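Local coordinates for sulfur oxidation protein SOXB (Thermus thermophilus, PDB 2WDD) that hydrolyses a sulfur-sulfur bond, probably releasing sulfate from a cysteine S-thiosulfonate, as the dimanganese thiosulfohydrolase of the Sox sulfur-oxidation pathway, at residues V224-S229 with F427-L432. Numbering follows the deposited sequence.
Sequences VSHPES and FTYPEL
The phenol ring of Tyr-429 lies against the pyrrolidine ring of Pro-227, and its hydroxyl reaches the imidazole of His-226. CD of Pro-227 sits 3.6 Å from the centroid of the Tyr-429 ring and 10° off its normal, a CH-pi contact over the middle of the face, while CG of Pro-227 reaches towards the inner end of the ring, 3.9 Å from CG of Tyr-429. On the opposite face CD1 of Phe-427 lies toward the rim, so the phenol is flanked on both sides. Tyr-429 OH meets ND1 of His-226 at 2.8 Å in a hydrogen bond of 158°, approaching at the imidazole edge near its plane; either atom could be the donor. The other nitrogen, NE2, is hydrogen-bonded to NE2 of His-163, a manganese ligand, which makes His-226 a second-shell residue and Tyr-429 a further step out from the dinuclear site. The contact thus bridges the metal-bearing part of this 5'-nucleotidase-family protein, just past helix 222-225, and the C-terminal domain, at the loop leading into strand 431-438. CG of Tyr-429 stands between its backbone N and carbonyl carbon (chi1 47°), which carries the ring across to Pro-227. A leucine in place of the tyrosine would probably leave ND1 of His-226 without this partner and CD of Pro-227 without an aromatic face to lie on, with the imidazole less firmly fixed in rotation.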
loop_
_atom_site.group_PDB
_atom_site.type_symbol
_atom_site.label_atom_id
_atom_site.label_comp_id
_atom_site.label_asym_id
_atom_site.label_seq_id
_atom_site.Cartn_x
_atom_site.Cartn_y
_atom_site.Cartn_z
ATOM N N VAL A 224 -14.945 1.887 8.059
ATOM C CA VAL A 224 -15.728 1.682 6.845
ATOM C C VAL A 224 -14.990 0.829 5.812
ATOM O O VAL A 224 -15.580 0.386 4.822
ATOM C CB VAL A 224 -16.174 3.028 6.212
ATOM C CG1 VAL A 224 -17.005 3.854 7.192
ATOM C CG2 VAL A 224 -14.970 3.813 5.686
ATOM N N SER A 225 -13.700 0.595 6.047
ATOM C CA SER A 225 -12.852 -0.116 5.090
ATOM C C SER A 225 -12.666 -1.603 5.329
ATOM O O SER A 225 -12.127 -2.308 4.464
ATOM C CB SER A 225 -11.471 0.548 5.030
ATOM O OG SER A 225 -11.586 1.879 4.568
ATOM N N HIS A 226 -13.071 -2.068 6.508
ATOM C CA HIS A 226 -12.891 -3.459 6.893
ATOM C C HIS A 226 -14.054 -3.878 7.767
ATOM O O HIS A 226 -14.771 -3.025 8.279
ATOM C CB HIS A 226 -11.598 -3.592 7.688
ATOM C CG HIS A 226 -10.421 -2.968 7.004
ATOM N ND1 HIS A 226 -9.798 -3.560 5.927
ATOM C CD2 HIS A 226 -9.811 -1.769 7.180
ATOM C CE1 HIS A 226 -8.841 -2.763 5.480
ATOM N NE2 HIS A 226 -8.822 -1.673 6.228
ATOM N N PRO A 227 -14.224 -5.194 7.977
ATOM C CA PRO A 227 -15.325 -5.670 8.830
ATOM C C PRO A 227 -15.347 -4.909 10.145
ATOM O O PRO A 227 -14.314 -4.745 10.793
ATOM C CB PRO A 227 -14.969 -7.139 9.053
ATOM C CG PRO A 227 -14.342 -7.541 7.734
ATOM C CD PRO A 227 -13.552 -6.304 7.281
ATOM N N GLU A 228 -16.521 -4.387 10.491
ATOM C CA GLU A 228 -16.676 -3.579 11.690
ATOM C C GLU A 228 -16.284 -4.324 12.953
ATOM O O GLU A 228 -15.811 -3.718 13.911
ATOM C CB GLU A 228 -18.114 -3.074 11.797
ATOM C CG GLU A 228 -18.523 -2.153 10.663
ATOM C CD GLU A 228 -19.198 -2.898 9.518
ATOM O OE1 GLU A 228 -18.950 -4.116 9.354
ATOM O OE2 GLU A 228 -19.982 -2.259 8.788
ATOM N N SER A 229 -16.468 -5.638 12.948
ATOM C CA SER A 229 -16.163 -6.452 14.114
ATOM C C SER A 229 -14.704 -6.358 14.546
ATOM O O SER A 229 -14.383 -6.528 15.719
ATOM C CB SER A 229 -16.548 -7.912 13.860
ATOM O OG SER A 229 -15.761 -8.472 12.823
ATOM N N PHE A 427 -6.284 -11.492 2.385
ATOM C CA PHE A 427 -7.167 -10.791 3.322
ATOM C C PHE A 427 -7.461 -11.783 4.443
ATOM O O PHE A 427 -7.592 -12.979 4.191
ATOM C CB PHE A 427 -8.537 -10.525 2.677
ATOM C CG PHE A 427 -8.500 -9.569 1.521
ATOM C CD1 PHE A 427 -8.865 -8.235 1.695
ATOM C CD2 PHE A 427 -8.169 -10.011 0.247
ATOM C CE1 PHE A 427 -8.869 -7.339 0.616
ATOM C CE2 PHE A 427 -8.151 -9.124 -0.832
ATOM C CZ PHE A 427 -8.467 -7.787 -0.641
ATOM N N THR A 428 -7.692 -11.294 5.656
ATOM C CA THR A 428 -8.116 -12.210 6.716
ATOM C C THR A 428 -9.597 -12.549 6.494
ATOM O O THR A 428 -10.149 -13.406 7.197
ATOM C CB THR A 428 -7.939 -11.599 8.112
ATOM O OG1 THR A 428 -8.592 -10.328 8.154
ATOM C CG2 THR A 428 -6.448 -11.486 8.491
ATOM N N TYR A 429 -10.242 -11.842 5.559
ATOM C CA TYR A 429 -11.648 -12.069 5.181
ATOM C C TYR A 429 -11.656 -12.234 3.663
ATOM O O TYR A 429 -12.084 -11.353 2.933
ATOM C CB TYR A 429 -12.552 -10.896 5.591
ATOM C CG TYR A 429 -12.045 -9.507 5.239
ATOM C CD1 TYR A 429 -12.650 -8.759 4.236
ATOM C CD2 TYR A 429 -10.996 -8.929 5.955
ATOM C CE1 TYR A 429 -12.207 -7.476 3.927
ATOM C CE2 TYR A 429 -10.530 -7.647 5.637
ATOM C CZ TYR A 429 -11.155 -6.923 4.650
ATOM O OH TYR A 429 -10.709 -5.655 4.347
ATOM N N PRO A 430 -11.112 -13.355 3.175
ATOM C CA PRO A 430 -10.887 -13.586 1.739
ATOM C C PRO A 430 -12.053 -14.198 0.978
ATOM O O PRO A 430 -11.922 -14.540 -0.198
ATOM C CB PRO A 430 -9.727 -14.580 1.756
ATOM C CG PRO A 430 -10.064 -15.447 2.956
ATOM C CD PRO A 430 -10.597 -14.474 3.992
ATOM N N GLU A 431 -13.196 -14.323 1.633
ATOM C CA GLU A 431 -14.349 -14.938 0.999
ATOM C C GLU A 431 -14.766 -14.332 -0.330
ATOM O O GLU A 431 -14.923 -13.117 -0.456
ATOM C CB GLU A 431 -15.536 -14.938 1.957
ATOM C CG GLU A 431 -15.335 -15.836 3.173
ATOM C CD GLU A 431 -14.581 -15.154 4.315
ATOM O OE1 GLU A 431 -14.202 -13.967 4.182
ATOM O OE2 GLU A 431 -14.377 -15.813 5.358
ATOM N N LEU A 432 -15.044 -15.213 -1.293
ATOM C CA LEU A 432 -15.599 -14.820 -2.566
ATOM C C LEU A 432 -17.114 -14.978 -2.417
ATOM O O LEU A 432 -17.600 -16.030 -1.971
ATOM C CB LEU A 432 -15.097 -15.740 -3.688
ATOM C CG LEU A 432 -15.770 -15.512 -5.048
ATOM C CD1 LEU A 432 -15.394 -14.157 -5.647
ATOM C CD2 LEU A 432 -15.424 -16.646 -6.027
#